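Local atomic coordinates of CRISPR protein (Archaeoglobus fulgidus, PDB entry 4MJK), a protein that probably serves as the Cas5 subunit of a type I-A Cascade complex, which uses CRISPR RNA to recognise invading DNA. Residues Phe198-Asn203 with Lys223-Tyr228; Tyr178-Glu183 with Val259-Cys264; Ala16-Leu21 with Pro32-Leu37. All blocks are in the same frame, centred on the assembly; numbering follows the deposited sequence.

Contact 1. Residues Phe198-Asn203 with Lys223-Tyr228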
ATOM      1  N   PHE A 198     -10.006  11.618 -16.124  1.00  9.50           N
ATOM      2  CA  PHE A 198     -11.348  11.112 -16.372  1.00 10.58           C
ATOM      3  C   PHE A 198     -11.440   9.731 -15.730  1.00 10.09           C
ATOM      4  O   PHE A 198     -10.478   8.954 -15.764  1.00 12.58           O
ATOM      5  CB  PHE A 198     -11.605  10.907 -17.877  1.00 13.54           C
ATOM      6  CG  PHE A 198     -11.648  12.179 -18.690  1.00 16.94           C
ATOM      7  CD1 PHE A 198     -12.862  12.730 -19.072  1.00 18.02           C
ATOM      8  CD2 PHE A 198     -10.473  12.819 -19.068  1.00 21.45           C
ATOM      9  CE1 PHE A 198     -12.907  13.892 -19.823  1.00 21.68           C
ATOM     10  CE2 PHE A 198     -10.508  13.991 -19.825  1.00 20.85           C
ATOM     11  CZ  PHE A 198     -11.727  14.520 -20.202  1.00 20.57           C
ATOM     12  N   GLU A 199     -12.604   9.393 -15.194  1.00  8.56           N
ATOM     13  CA  GLU A 199     -12.770   8.069 -14.626  1.00  9.90           C
ATOM     14  C   GLU A 199     -14.244   7.700 -14.671  1.00 11.58           C
ATOM     15  O   GLU A 199     -15.098   8.544 -14.419  1.00 11.33           O
ATOM     16  CB  GLU A 199     -12.227   8.052 -13.191  1.00 12.24           C
ATOM     17  CG  GLU A 199     -12.181   6.678 -12.531  1.00 10.92           C
ATOM     18  CD  GLU A 199     -10.924   6.519 -11.677  1.00 12.67           C
ATOM     19  OE1 GLU A 199      -9.857   6.218 -12.252  1.00 11.29           O
ATOM     20  OE2 GLU A 199     -11.007   6.733 -10.445  1.00 11.63           O
ATOM     21  N   VAL A 200     -14.550   6.456 -15.030  1.00  9.26           N
ATOM     22  CA  VAL A 200     -15.950   6.020 -15.123  1.00 10.92           C
ATOM     23  C   VAL A 200     -16.313   5.119 -13.961  1.00 12.50           C
ATOM     24  O   VAL A 200     -15.634   4.111 -13.723  1.00 12.66           O
ATOM     25  CB  VAL A 200     -16.246   5.271 -16.445  1.00 13.94           C
ATOM     26  CG1 VAL A 200     -17.712   4.822 -16.483  1.00 12.67           C
ATOM     27  CG2 VAL A 200     -15.903   6.167 -17.639  1.00 15.00           C
ATOM     28  N   TYR A 201     -17.381   5.484 -13.245  1.00 12.15           N
ATOM     29  CA  TYR A 201     -17.815   4.769 -12.037  1.00 13.33           C
ATOM     30  C   TYR A 201     -19.242   4.260 -12.193  1.00 14.26           C
ATOM     31  O   TYR A 201     -19.977   4.732 -13.055  1.00 13.19           O
ATOM     32  CB  TYR A 201     -17.830   5.722 -10.834  1.00 12.14           C
ATOM     33  CG  TYR A 201     -16.505   6.386 -10.493  1.00 10.12           C
ATOM     34  CD1 TYR A 201     -16.353   7.766 -10.586  1.00 10.74           C
ATOM     35  CD2 TYR A 201     -15.417   5.634 -10.069  1.00 11.40           C
ATOM     36  CE1 TYR A 201     -15.149   8.377 -10.272  1.00 11.46           C
ATOM     37  CE2 TYR A 201     -14.206   6.232  -9.756  1.00 10.21           C
ATOM     38  CZ  TYR A 201     -14.077   7.609  -9.855  1.00 10.90           C
ATOM     39  OH  TYR A 201     -12.874   8.222  -9.548  1.00 12.19           O
ATOM     40  N   LEU A 202     -19.648   3.328 -11.331  1.00 14.44           N
ATOM     41  CA  LEU A 202     -21.070   3.071 -11.117  1.00 14.41           C
ATOM     42  C   LEU A 202     -21.776   4.344 -10.618  1.00 16.77           C
ATOM     43  O   LEU A 202     -21.262   5.081  -9.759  1.00 13.73           O
ATOM     44  CB  LEU A 202     -21.285   1.900 -10.147  1.00 16.62           C
ATOM     45  CG  LEU A 202     -20.730   0.535 -10.586  1.00 17.54           C
ATOM     46  CD1 LEU A 202     -20.914  -0.529  -9.504  1.00 18.02           C
ATOM     47  CD2 LEU A 202     -21.362   0.078 -11.908  1.00 19.99           C
ATOM     48  N   ASN A 203     -22.952   4.612 -11.174  1.00 16.85           N
ATOM     49  CA  ASN A 203     -23.700   5.819 -10.848  1.00 18.09           C
ATOM     50  C   ASN A 203     -24.217   5.766  -9.408  1.00 18.50           C
ATOM     51  O   ASN A 203     -24.930   4.835  -9.036  1.00 18.90           O
ATOM     52  CB  ASN A 203     -24.845   5.985 -11.864  1.00 19.52           C
ATOM     53  CG  ASN A 203     -25.639   7.260 -11.670  1.00 23.09           C
ATOM     54  OD1 ASN A 203     -25.300   8.107 -10.852  1.00 22.35           O
ATOM     55  ND2 ASN A 203     -26.707   7.404 -12.441  1.00 28.83           N
ATOM     56  N   LYS A 223     -28.933   6.170 -15.185  1.00 41.40           N
ATOM     57  CA  LYS A 223     -28.030   5.386 -16.016  1.00 37.76           C
ATOM     58  C   LYS A 223     -27.140   4.582 -15.082  1.00 30.83           C
ATOM     59  O   LYS A 223     -27.081   4.872 -13.885  1.00 29.96           O
ATOM     60  CB  LYS A 223     -27.206   6.289 -16.931  1.00 35.28           C
ATOM     61  CG  LYS A 223     -26.551   7.453 -16.225  1.00 37.88           C
ATOM     62  CD  LYS A 223     -26.438   8.652 -17.159  1.00 44.48           C
ATOM     63  CE  LYS A 223     -25.069   9.320 -17.055  1.00 39.95           C
ATOM     64  NZ  LYS A 223     -24.016   8.573 -17.807  1.00 35.21           N
ATOM     65  N   LYS A 224     -26.481   3.555 -15.608  1.00 27.80           N
ATOM     66  CA  LYS A 224     -25.727   2.640 -14.751  1.00 29.06           C
ATOM     67  C   LYS A 224     -24.338   3.169 -14.403  1.00 19.62           C
ATOM     68  O   LYS A 224     -23.847   2.940 -13.307  1.00 20.17           O
ATOM     69  CB  LYS A 224     -25.622   1.244 -15.378  1.00 31.13           C
ATOM     70  CG  LYS A 224     -26.948   0.667 -15.880  1.00 37.42           C
ATOM     71  CD  LYS A 224     -28.152   1.225 -15.124  1.00 39.55           C
ATOM     72  CE  LYS A 224     -28.157   0.830 -13.649  1.00 42.86           C
ATOM     73  NZ  LYS A 224     -29.153   1.648 -12.886  1.00 43.99           N
ATOM     74  N   ALA A 225     -23.715   3.860 -15.349  1.00 21.09           N
ATOM     75  CA  ALA A 225     -22.370   4.409 -15.167  1.00 19.00           C
ATOM     76  C   ALA A 225     -22.346   5.930 -15.341  1.00 19.65           C
ATOM     77  O   ALA A 225     -23.158   6.484 -16.071  1.00 21.00           O
ATOM     78  CB  ALA A 225     -21.420   3.775 -16.146  1.00 19.21           C
ATOM     79  N   VAL A 226     -21.382   6.595 -14.702  1.00 16.34           N
ATOM     80  CA  VAL A 226     -21.248   8.041 -14.813  1.00 14.88           C
ATOM     81  C   VAL A 226     -19.775   8.412 -15.045  1.00 14.91           C
ATOM     82  O   VAL A 226     -18.877   7.822 -14.448  1.00 13.91           O
ATOM     83  CB  VAL A 226     -21.772   8.754 -13.535  1.00 17.61           C
ATOM     84  CG1 VAL A 226     -21.031   8.258 -12.297  1.00 16.44           C
ATOM     85  CG2 VAL A 226     -21.623  10.251 -13.655  1.00 18.76           C
ATOM     86  N   LEU A 227     -19.542   9.374 -15.923  1.00 13.15           N
ATOM     87  CA  LEU A 227     -18.206   9.880 -16.186  1.00 14.67           C
ATOM     88  C   LEU A 227     -17.896  11.023 -15.221  1.00 13.41           C
ATOM     89  O   LEU A 227     -18.701  11.941 -15.098  1.00 15.46           O
ATOM     90  CB  LEU A 227     -18.134  10.387 -17.626  1.00 15.82           C
ATOM     91  CG  LEU A 227     -16.810  11.051 -18.020  1.00 16.33           C
ATOM     92  CD1 LEU A 227     -15.668  10.054 -17.994  1.00 14.89           C
ATOM     93  CD2 LEU A 227     -16.927  11.722 -19.388  1.00 17.98           C
ATOM     94  N   TYR A 228     -16.752  10.954 -14.526  1.00 10.72           N
ATOM     95  CA  TYR A 228     -16.326  12.022 -13.614  1.00 10.80           C
ATOM     96  C   TYR A 228     -15.020  12.628 -14.082  1.00 11.00           C
ATOM     97  O   TYR A 228     -14.178  11.926 -14.651  1.00 10.35           O
ATOM     98  CB  TYR A 228     -16.059  11.465 -12.205  1.00 11.35           C
ATOM     99  CG  TYR A 228     -17.175  11.651 -11.205  1.00 11.51           C
ATOM    100  CD1 TYR A 228     -18.386  11.021 -11.372  1.00 13.27           C
ATOM    101  CD2 TYR A 228     -17.001  12.463 -10.080  1.00 12.18           C
ATOM    102  CE1 TYR A 228     -19.414  11.178 -10.452  1.00 11.67           C
ATOM    103  CE2 TYR A 228     -18.016  12.620  -9.146  1.00 14.98           C
ATOM    104  CZ  TYR A 228     -19.224  11.975  -9.341  1.00 15.82           C
ATOM    105  OH  TYR A 228     -20.252  12.135  -8.423  1.00 17.55           O
TER
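Strands 198-202 and 225-228 run antiparallel, their axes 4.6 Å apart at closest approach, with hydrogen-bonded pairs E199-Y228 and Y201-V226 alternating with non-hydrogen-bonded pairs V200-L227 and L202-A225. The bond from Y201 N to V226 O (3.0 Å) is nearly straight, at 171°. Just past the strand, the backbone N of N203 donates to K224 O and continues the pairing; its side-chain amide adds a second grip: with CG anti to the backbone N (chi1 -176°), ND2 donates to K223 O at 2.9 Å, nearly in the amide plane. Asparagine suits this turn because its OD1 can also accept a bond from F205 N.

On one face, Y201 turns the edge of its ring toward the face of Y228 in an offset edge-to-face pair, planes at 72°; Y201 CE1 sits 3.8 Å from Y228 CB. The Y201 hydroxyl donates to E199 OE2 (2.6 Å), meeting the carboxylate on its anti side; OE2 also takes Y30 N, and OE1 takes Y29 N. Y228 OH reaches I69 O.

The other face is apolar where V200 and L227 meet. V200 CG2 meets L227 CD1 at 3.9 Å, and the same L227 methyl lies at the edge of the F198 ring. This antiparallel pairing, with alternate side chains on opposite faces, forms two strands of a three-stranded sheet whose tyrosine face packs against W71.

Contact 2. Residues Tyr178-Glu183 with Val259-Cys264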
ATOM      1  N   TYR A 178     -13.064  19.983  -6.291  1.00 11.59           N
ATOM      2  CA  TYR A 178     -13.575  18.618  -6.106  1.00 11.21           C
ATOM      3  C   TYR A 178     -13.896  17.934  -7.421  1.00 11.49           C
ATOM      4  O   TYR A 178     -14.271  18.595  -8.397  1.00  9.97           O
ATOM      5  CB  TYR A 178     -14.861  18.640  -5.295  1.00 11.40           C
ATOM      6  CG  TYR A 178     -14.667  18.917  -3.833  1.00 10.93           C
ATOM      7  CD1 TYR A 178     -14.690  20.219  -3.352  1.00 10.82           C
ATOM      8  CD2 TYR A 178     -14.491  17.876  -2.934  1.00 10.27           C
ATOM      9  CE1 TYR A 178     -14.532  20.494  -2.005  1.00 13.19           C
ATOM     10  CE2 TYR A 178     -14.321  18.131  -1.582  1.00 13.36           C
ATOM     11  CZ  TYR A 178     -14.355  19.447  -1.127  1.00 12.95           C
ATOM     12  OH  TYR A 178     -14.198  19.717   0.201  1.00 16.91           O
ATOM     13  N   SER A 179     -13.804  16.605  -7.429  1.00  9.55           N
ATOM     14  CA  SER A 179     -14.256  15.824  -8.568  1.00  9.32           C
ATOM     15  C   SER A 179     -15.708  16.174  -8.881  1.00  9.87           C
ATOM     16  O   SER A 179     -16.449  16.643  -8.010  1.00 11.29           O
ATOM     17  CB  SER A 179     -14.114  14.318  -8.271  1.00  9.86           C
ATOM     18  OG  SER A 179     -15.031  13.914  -7.252  1.00  8.94           O
ATOM     19  N   PHE A 180     -16.126  15.949 -10.123  1.00 10.42           N
ATOM     20  CA  PHE A 180     -17.504  16.212 -10.491  1.00 10.32           C
ATOM     21  C   PHE A 180     -17.951  15.348 -11.655  1.00 11.54           C
ATOM     22  O   PHE A 180     -17.145  14.957 -12.491  1.00 11.02           O
ATOM     23  CB  PHE A 180     -17.686  17.685 -10.847  1.00 11.69           C
ATOM     24  CG  PHE A 180     -16.752  18.173 -11.927  1.00 13.25           C
ATOM     25  CD1 PHE A 180     -15.488  18.668 -11.601  1.00 10.46           C
ATOM     26  CD2 PHE A 180     -17.142  18.150 -13.268  1.00 12.75           C
ATOM     27  CE1 PHE A 180     -14.635  19.129 -12.578  1.00 11.14           C
ATOM     28  CE2 PHE A 180     -16.288  18.618 -14.261  1.00 10.78           C
ATOM     29  CZ  PHE A 180     -15.033  19.099 -13.915  1.00 14.72           C
ATOM     30  N   PRO A 181     -19.254  15.067 -11.726  1.00 13.17           N
ATOM     31  CA  PRO A 181     -19.747  14.292 -12.867  1.00 13.04           C
ATOM     32  C   PRO A 181     -19.670  15.135 -14.140  1.00 15.76           C
ATOM     33  O   PRO A 181     -20.010  16.319 -14.146  1.00 17.73           O
ATOM     34  CB  PRO A 181     -21.196  13.974 -12.481  1.00 17.39           C
ATOM     35  CG  PRO A 181     -21.585  15.056 -11.531  1.00 16.91           C
ATOM     36  CD  PRO A 181     -20.332  15.505 -10.817  1.00 15.59           C
ATOM     37  N   ALA A 182     -19.202  14.525 -15.215  1.00 14.98           N
ATOM     38  CA  ALA A 182     -18.999  15.245 -16.465  1.00 16.55           C
ATOM     39  C   ALA A 182     -20.035  14.796 -17.489  1.00 18.49           C
ATOM     40  O   ALA A 182     -19.721  14.061 -18.413  1.00 23.98           O
ATOM     41  CB  ALA A 182     -17.580  14.992 -16.995  1.00 17.65           C
ATOM     42  N   GLU A 183     -21.275  15.219 -17.317  1.00 21.12           N
ATOM     43  CA  GLU A 183     -22.331  14.839 -18.254  1.00 23.12           C
ATOM     44  C   GLU A 183     -22.919  16.109 -18.859  1.00 23.72           C
ATOM     45  O   GLU A 183     -22.560  17.212 -18.460  1.00 23.64           O
ATOM     46  CB  GLU A 183     -23.412  14.016 -17.546  1.00 23.92           C
ATOM     47  CG  GLU A 183     -22.891  12.744 -16.861  1.00 25.78           C
ATOM     48  CD  GLU A 183     -22.440  11.661 -17.845  1.00 32.33           C
ATOM     49  OE1 GLU A 183     -22.663  11.813 -19.074  1.00 30.41           O
ATOM     50  OE2 GLU A 183     -21.858  10.648 -17.388  1.00 28.97           O
ATOM     51  N   VAL A 259     -16.913  23.822  -2.887  1.00 13.53           N
ATOM     52  CA  VAL A 259     -17.947  23.711  -3.910  1.00 15.05           C
ATOM     53  C   VAL A 259     -17.953  22.329  -4.552  1.00 14.07           C
ATOM     54  O   VAL A 259     -16.932  21.849  -5.028  1.00 14.26           O
ATOM     55  CB  VAL A 259     -17.764  24.762  -5.021  1.00 19.32           C
ATOM     56  CG1 VAL A 259     -18.917  24.679  -6.032  1.00 18.34           C
ATOM     57  CG2 VAL A 259     -17.677  26.163  -4.424  1.00 22.33           C
ATOM     58  N   VAL A 260     -19.104  21.675  -4.562  1.00 13.85           N
ATOM     59  CA  VAL A 260     -19.183  20.404  -5.245  1.00 12.18           C
ATOM     60  C   VAL A 260     -20.366  20.394  -6.216  1.00 13.60           C
ATOM     61  O   VAL A 260     -21.419  20.951  -5.937  1.00 13.03           O
ATOM     62  CB  VAL A 260     -19.276  19.236  -4.252  1.00 12.38           C
ATOM     63  CG1 VAL A 260     -20.615  19.263  -3.491  1.00 12.17           C
ATOM     64  CG2 VAL A 260     -19.068  17.925  -4.977  1.00 13.09           C
ATOM     65  N   ILE A 261     -20.178  19.758  -7.361  1.00 14.53           N
ATOM     66  CA  ILE A 261     -21.216  19.717  -8.386  1.00 15.51           C
ATOM     67  C   ILE A 261     -22.032  18.438  -8.247  1.00 15.37           C
ATOM     68  O   ILE A 261     -21.473  17.352  -8.121  1.00 13.12           O
ATOM     69  CB  ILE A 261     -20.595  19.789  -9.795  1.00 14.18           C
ATOM     70  CG1 ILE A 261     -19.876  21.120  -9.991  1.00 16.49           C
ATOM     71  CG2 ILE A 261     -21.667  19.622 -10.885  1.00 15.77           C
ATOM     72  CD1 ILE A 261     -18.889  21.090 -11.137  1.00 16.84           C
ATOM     73  N   GLY A 262     -23.355  18.570  -8.258  1.00 13.76           N
ATOM     74  CA  GLY A 262     -24.224  17.408  -8.189  1.00 16.59           C
ATOM     75  C   GLY A 262     -25.481  17.609  -9.021  1.00 19.56           C
ATOM     76  O   GLY A 262     -25.516  18.452  -9.913  1.00 17.65           O
ATOM     77  N   ARG A 263     -26.513  16.826  -8.731  1.00 19.02           N
ATOM     78  CA  ARG A 263     -27.747  16.907  -9.493  1.00 19.20           C
ATOM     79  C   ARG A 263     -28.715  17.836  -8.796  1.00 22.60           C
ATOM     80  O   ARG A 263     -28.604  18.077  -7.592  1.00 20.03           O
ATOM     81  CB  ARG A 263     -28.385  15.521  -9.651  1.00 20.82           C
ATOM     82  CG  ARG A 263     -28.798  14.868  -8.345  1.00 18.66           C
ATOM     83  CD  ARG A 263     -29.605  13.598  -8.579  1.00 20.84           C
ATOM     84  NE  ARG A 263     -29.724  12.789  -7.371  1.00 20.30           N
ATOM     85  CZ  ARG A 263     -30.446  11.673  -7.282  1.00 25.11           C
ATOM     86  NH1 ARG A 263     -31.138  11.240  -8.323  1.00 26.81           N
ATOM     87  NH2 ARG A 263     -30.488  10.995  -6.144  1.00 22.96           N
ATOM     88  N   CYS A 264     -29.673  18.363  -9.546  1.00 25.26           N
ATOM     89  CA  CYS A 264     -30.775  19.063  -8.905  1.00 29.54           C
ATOM     90  C   CYS A 264     -31.693  18.029  -8.262  1.00 32.27           C
ATOM     91  O   CYS A 264     -32.300  18.297  -7.229  1.00 36.78           O
ATOM     92  CB  CYS A 264     -31.549  19.922  -9.905  1.00 37.73           C
ATOM     93  SG  CYS A 264     -32.110  19.041 -11.352  1.00 60.95           S
TER
HETATM   94  O   HOH W   1     -17.289  19.332  -7.938  1.00 12.10           O
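A water molecule joins S179 and I261: it donates to S179 O at 2.8 Å and accepts from I261 N at 3.0 Å, so a carbonyl and an amide too far apart to pair directly are both satisfied. No direct hydrogen bond crosses between 178-183 and 259-264, and the rest is van der Waals contact, carbon against carbon or against a backbone carbonyl oxygen.

Y178 brings CD1 to 3.2 Å from V259 O, an oxygen also bonded by T176 OG1. Its ring meets F131 edge-to-face, and its hydroxyl bonds to E258 OE1; tyrosine fits here by combining a ring for the buried wall with a polar tip for the glutamate. A leucine in its place would probably leave the E258 carboxylate without this partner and F131 without its aromatic mate. At the base of the side chain, V260 CG2 lies 4.3 Å from Y178 CB.

Strand 180-181 edges the three-stranded sheet, while strand 258-263 edges the six-stranded sheet, whose strands 2-10, 66-73, 127-134 and 157-170 have the ferredoxin-like order expected of a Cas5 or RAMP protein; here the two sheets come together. F180 has CG lodged between its backbone N and carbonyl carbon (chi1 55°), which runs the side chain alongside that of I261. F180 CB touches I261 CD1 at 3.6 Å, and the ring continues toward C242 and V244. P181, with no N-H to offer, presents ring carbons instead: its CD packs 3.5 Å from I261 O and 4.3 Å from I261 CG2.

Contact 3. Residues Ala16-Leu21 with Pro32-Leu37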
ATOM      1  N   ALA A  16     -10.748  -1.664  -5.051  1.00 11.73           N
ATOM      2  CA  ALA A  16     -12.172  -1.771  -5.360  1.00 13.60           C
ATOM      3  C   ALA A  16     -12.343  -2.692  -6.569  1.00 14.82           C
ATOM      4  O   ALA A  16     -12.118  -2.291  -7.722  1.00 12.35           O
ATOM      5  CB  ALA A  16     -12.769  -0.402  -5.642  1.00 13.97           C
ATOM      6  N   ARG A  17     -12.738  -3.931  -6.307  1.00 14.05           N
ATOM      7  CA  ARG A  17     -12.756  -4.929  -7.369  1.00 16.37           C
ATOM      8  C   ARG A  17     -13.886  -4.749  -8.398  1.00 18.92           C
ATOM      9  O   ARG A  17     -13.918  -5.444  -9.414  1.00 17.78           O
ATOM     10  CB  ARG A  17     -12.667  -6.345  -6.775  1.00 18.80           C
ATOM     11  CG  ARG A  17     -11.293  -6.600  -6.145  1.00 18.59           C
ATOM     12  CD  ARG A  17     -11.206  -7.938  -5.453  1.00 25.52           C
ATOM     13  NE  ARG A  17     -11.757  -7.856  -4.112  1.00 27.72           N
ATOM     14  CZ  ARG A  17     -11.110  -8.238  -3.018  1.00 34.35           C
ATOM     15  NH1 ARG A  17      -9.892  -8.759  -3.120  1.00 31.05           N
ATOM     16  NH2 ARG A  17     -11.688  -8.115  -1.822  1.00 30.98           N
ATOM     17  N   ILE A  18     -14.776  -3.783  -8.166  1.00 16.61           N
ATOM     18  CA  ILE A  18     -15.742  -3.418  -9.212  1.00 18.37           C
ATOM     19  C   ILE A  18     -15.056  -2.856 -10.466  1.00 17.09           C
ATOM     20  O   ILE A  18     -15.701  -2.640 -11.486  1.00 16.72           O
ATOM     21  CB  ILE A  18     -16.867  -2.453  -8.731  1.00 20.13           C
ATOM     22  CG1 ILE A  18     -16.289  -1.162  -8.113  1.00 16.88           C
ATOM     23  CG2 ILE A  18     -17.796  -3.173  -7.750  1.00 19.18           C
ATOM     24  CD1 ILE A  18     -17.378  -0.124  -7.719  1.00 15.64           C
ATOM     25  N   ALA A  19     -13.747  -2.632 -10.394  1.00 15.39           N
ATOM     26  CA  ALA A  19     -12.976  -2.315 -11.586  1.00 14.03           C
ATOM     27  C   ALA A  19     -13.171  -3.419 -12.633  1.00 18.03           C
ATOM     28  O   ALA A  19     -13.005  -3.190 -13.825  1.00 16.98           O
ATOM     29  CB  ALA A  19     -11.493  -2.168 -11.235  1.00 16.48           C
ATOM     30  N   GLY A  20     -13.527  -4.619 -12.181  1.00 19.44           N
ATOM     31  CA  GLY A  20     -13.716  -5.744 -13.084  1.00 19.51           C
ATOM     32  C   GLY A  20     -14.996  -5.692 -13.903  1.00 22.50           C
ATOM     33  O   GLY A  20     -15.147  -6.438 -14.882  1.00 22.84           O
ATOM     34  N   LEU A  21     -15.926  -4.822 -13.515  1.00 22.29           N
ATOM     35  CA  LEU A  21     -17.203  -4.714 -14.233  1.00 22.52           C
ATOM     36  C   LEU A  21     -17.019  -4.041 -15.589  1.00 22.99           C
ATOM     37  O   LEU A  21     -16.121  -3.225 -15.767  1.00 18.51           O
ATOM     38  CB  LEU A  21     -18.236  -3.946 -13.406  1.00 19.63           C
ATOM     39  CG  LEU A  21     -18.614  -4.511 -12.033  1.00 20.13           C
ATOM     40  CD1 LEU A  21     -19.526  -3.531 -11.314  1.00 20.47           C
ATOM     41  CD2 LEU A  21     -19.281  -5.886 -12.149  1.00 21.87           C
ATOM     42  N   PRO A  32     -14.313   4.436  -5.884  1.00 11.34           N
ATOM     43  CA  PRO A  32     -15.583   4.834  -6.511  1.00 11.41           C
ATOM     44  C   PRO A  32     -16.587   5.378  -5.497  1.00  9.88           C
ATOM     45  O   PRO A  32     -16.562   4.992  -4.326  1.00 10.28           O
ATOM     46  CB  PRO A  32     -16.095   3.527  -7.127  1.00  9.59           C
ATOM     47  CG  PRO A  32     -14.822   2.723  -7.385  1.00 13.16           C
ATOM     48  CD  PRO A  32     -13.938   3.041  -6.203  1.00  9.84           C
ATOM     49  N   PRO A  33     -17.462   6.291  -5.939  1.00 10.16           N
ATOM     50  CA  PRO A  33     -18.455   6.851  -5.014  1.00 10.35           C
ATOM     51  C   PRO A  33     -19.440   5.804  -4.465  1.00 12.51           C
ATOM     52  O   PRO A  33     -19.877   5.956  -3.330  1.00 13.70           O
ATOM     53  CB  PRO A  33     -19.171   7.931  -5.856  1.00 12.83           C
ATOM     54  CG  PRO A  33     -18.880   7.587  -7.275  1.00 12.24           C
ATOM     55  CD  PRO A  33     -17.512   6.925  -7.266  1.00 10.57           C
ATOM     56  N   THR A  34     -19.776   4.762  -5.222  1.00 12.76           N
ATOM     57  CA  THR A  34     -20.629   3.729  -4.625  1.00 15.17           C
ATOM     58  C   THR A  34     -19.865   2.942  -3.561  1.00 15.98           C
ATOM     59  O   THR A  34     -20.469   2.384  -2.639  1.00 13.27           O
ATOM     60  CB  THR A  34     -21.239   2.757  -5.640  1.00 13.84           C
ATOM     61  OG1 THR A  34     -20.212   2.212  -6.479  1.00 15.66           O
ATOM     62  CG2 THR A  34     -22.274   3.480  -6.511  1.00 18.10           C
ATOM     63  N   THR A  35     -18.538   2.901  -3.693  1.00 13.35           N
ATOM     64  CA  THR A  35     -17.704   2.231  -2.697  1.00 12.06           C
ATOM     65  C   THR A  35     -17.704   3.013  -1.382  1.00 13.49           C
ATOM     66  O   THR A  35     -17.843   2.434  -0.297  1.00 13.25           O
ATOM     67  CB  THR A  35     -16.271   1.988  -3.224  1.00 15.45           C
ATOM     68  OG1 THR A  35     -16.339   1.142  -4.386  1.00 13.91           O
ATOM     69  CG2 THR A  35     -15.401   1.305  -2.173  1.00 15.31           C
ATOM     70  N   PHE A  36     -17.567   4.333  -1.482  1.00 11.85           N
ATOM     71  CA  PHE A  36     -17.654   5.199  -0.320  1.00 12.50           C
ATOM     72  C   PHE A  36     -19.037   5.102   0.309  1.00 14.16           C
ATOM     73  O   PHE A  36     -19.161   5.005   1.533  1.00 14.16           O
ATOM     74  CB  PHE A  36     -17.381   6.659  -0.692  1.00 12.27           C
ATOM     75  CG  PHE A  36     -17.370   7.572   0.490  1.00 13.71           C
ATOM     76  CD1 PHE A  36     -16.191   7.803   1.192  1.00 13.25           C
ATOM     77  CD2 PHE A  36     -18.541   8.157   0.941  1.00 13.42           C
ATOM     78  CE1 PHE A  36     -16.176   8.626   2.297  1.00 14.02           C
ATOM     79  CE2 PHE A  36     -18.529   8.985   2.048  1.00 14.70           C
ATOM     80  CZ  PHE A  36     -17.353   9.216   2.732  1.00 12.14           C
ATOM     81  N   LEU A  37     -20.078   5.134  -0.523  1.00 13.25           N
ATOM     82  CA  LEU A  37     -21.449   5.001  -0.013  1.00 15.26           C
ATOM     83  C   LEU A  37     -21.690   3.640   0.641  1.00 16.30           C
ATOM     84  O   LEU A  37     -22.404   3.553   1.627  1.00 17.55           O
ATOM     85  CB  LEU A  37     -22.489   5.247  -1.115  1.00 15.57           C
ATOM     86  CG  LEU A  37     -22.631   6.709  -1.552  1.00 20.24           C
ATOM     87  CD1 LEU A  37     -23.553   6.822  -2.742  1.00 25.80           C
ATOM     88  CD2 LEU A  37     -23.119   7.604  -0.399  1.00 21.51           C
TER
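P32 touches both A16 and I18 from the N-cap position of helix 33-46, a helix in the crossover between strands 2-10 and 66-73 in the ferredoxin-like βαβ arrangement of this fold, where those two strands run parallel with strand 127-134 between them. Two ring carbons meet segment 16-21: CD lies 3.7 Å from A16 CB, just before the 3-10 turn 17-20, and CG 3.8 Å from I18 CD1 within it. The small methyl of A16 allows the proline to come this near. P32 has no side-chain acceptor to cap the helix, but its carbonyl starts the helical pattern, P32 O accepting from F36 N at 3.1 Å.

P33 packs instead on Y201, I69 and W71; in the first turn of a helix its missing N-H costs no intrahelical bond. T34 follows with OG1 placed 3.9 Å from I18 CD1, while the T34 side chain also touches L202. T35 carries its hydroxyl anti to the carbonyl carbon (chi1 -61°), which brings OG1 to 3.7 Å from I18 CD1 and 4.1 Å from A16 CB. These are van der Waals approaches of methyl groups to the two hydroxyl oxygens. Farther on, F36 and L37 face the interior: F36 stacks on W130, and L37 packs on L66 and L132.

The isoleucine reaches P32, T34 and T35 with one atom, CD1, carried out to them by an extended chi2 (176°). I18 runs antiparallel alongside the side chains of P32 and T35. Its backbone is fixed by the 3-10 turn, in which A19 N bonds to A16 O at 3.1 Å, and I18 O accepts both L21 N, at 3.0 Å, and the hydroxyl OG1 of T24.

Overall arrangement
Contact 1 lies between the other two, its centre 12 Å from that of contact 2 and 10 Å from that of contact 3. Along the chain it is nested inside the loop closed by contact 2, whereas contact 3 is complete before either opens. Contacts 1 and 2 share the three-stranded sheet: L227 O and A182 N, 2.6 Å apart, probably form a hydrogen bond, and E183 OE2 probably accepts from L227 N. Toward contact 3 the join is by packing, Y201 CG lying 3.4 Å from P33 CD. Contacts 2 and 3 do not touch, with nearest atoms about 7 Å apart. The small sheet thus bridges the first helix and the edge of the large sheet.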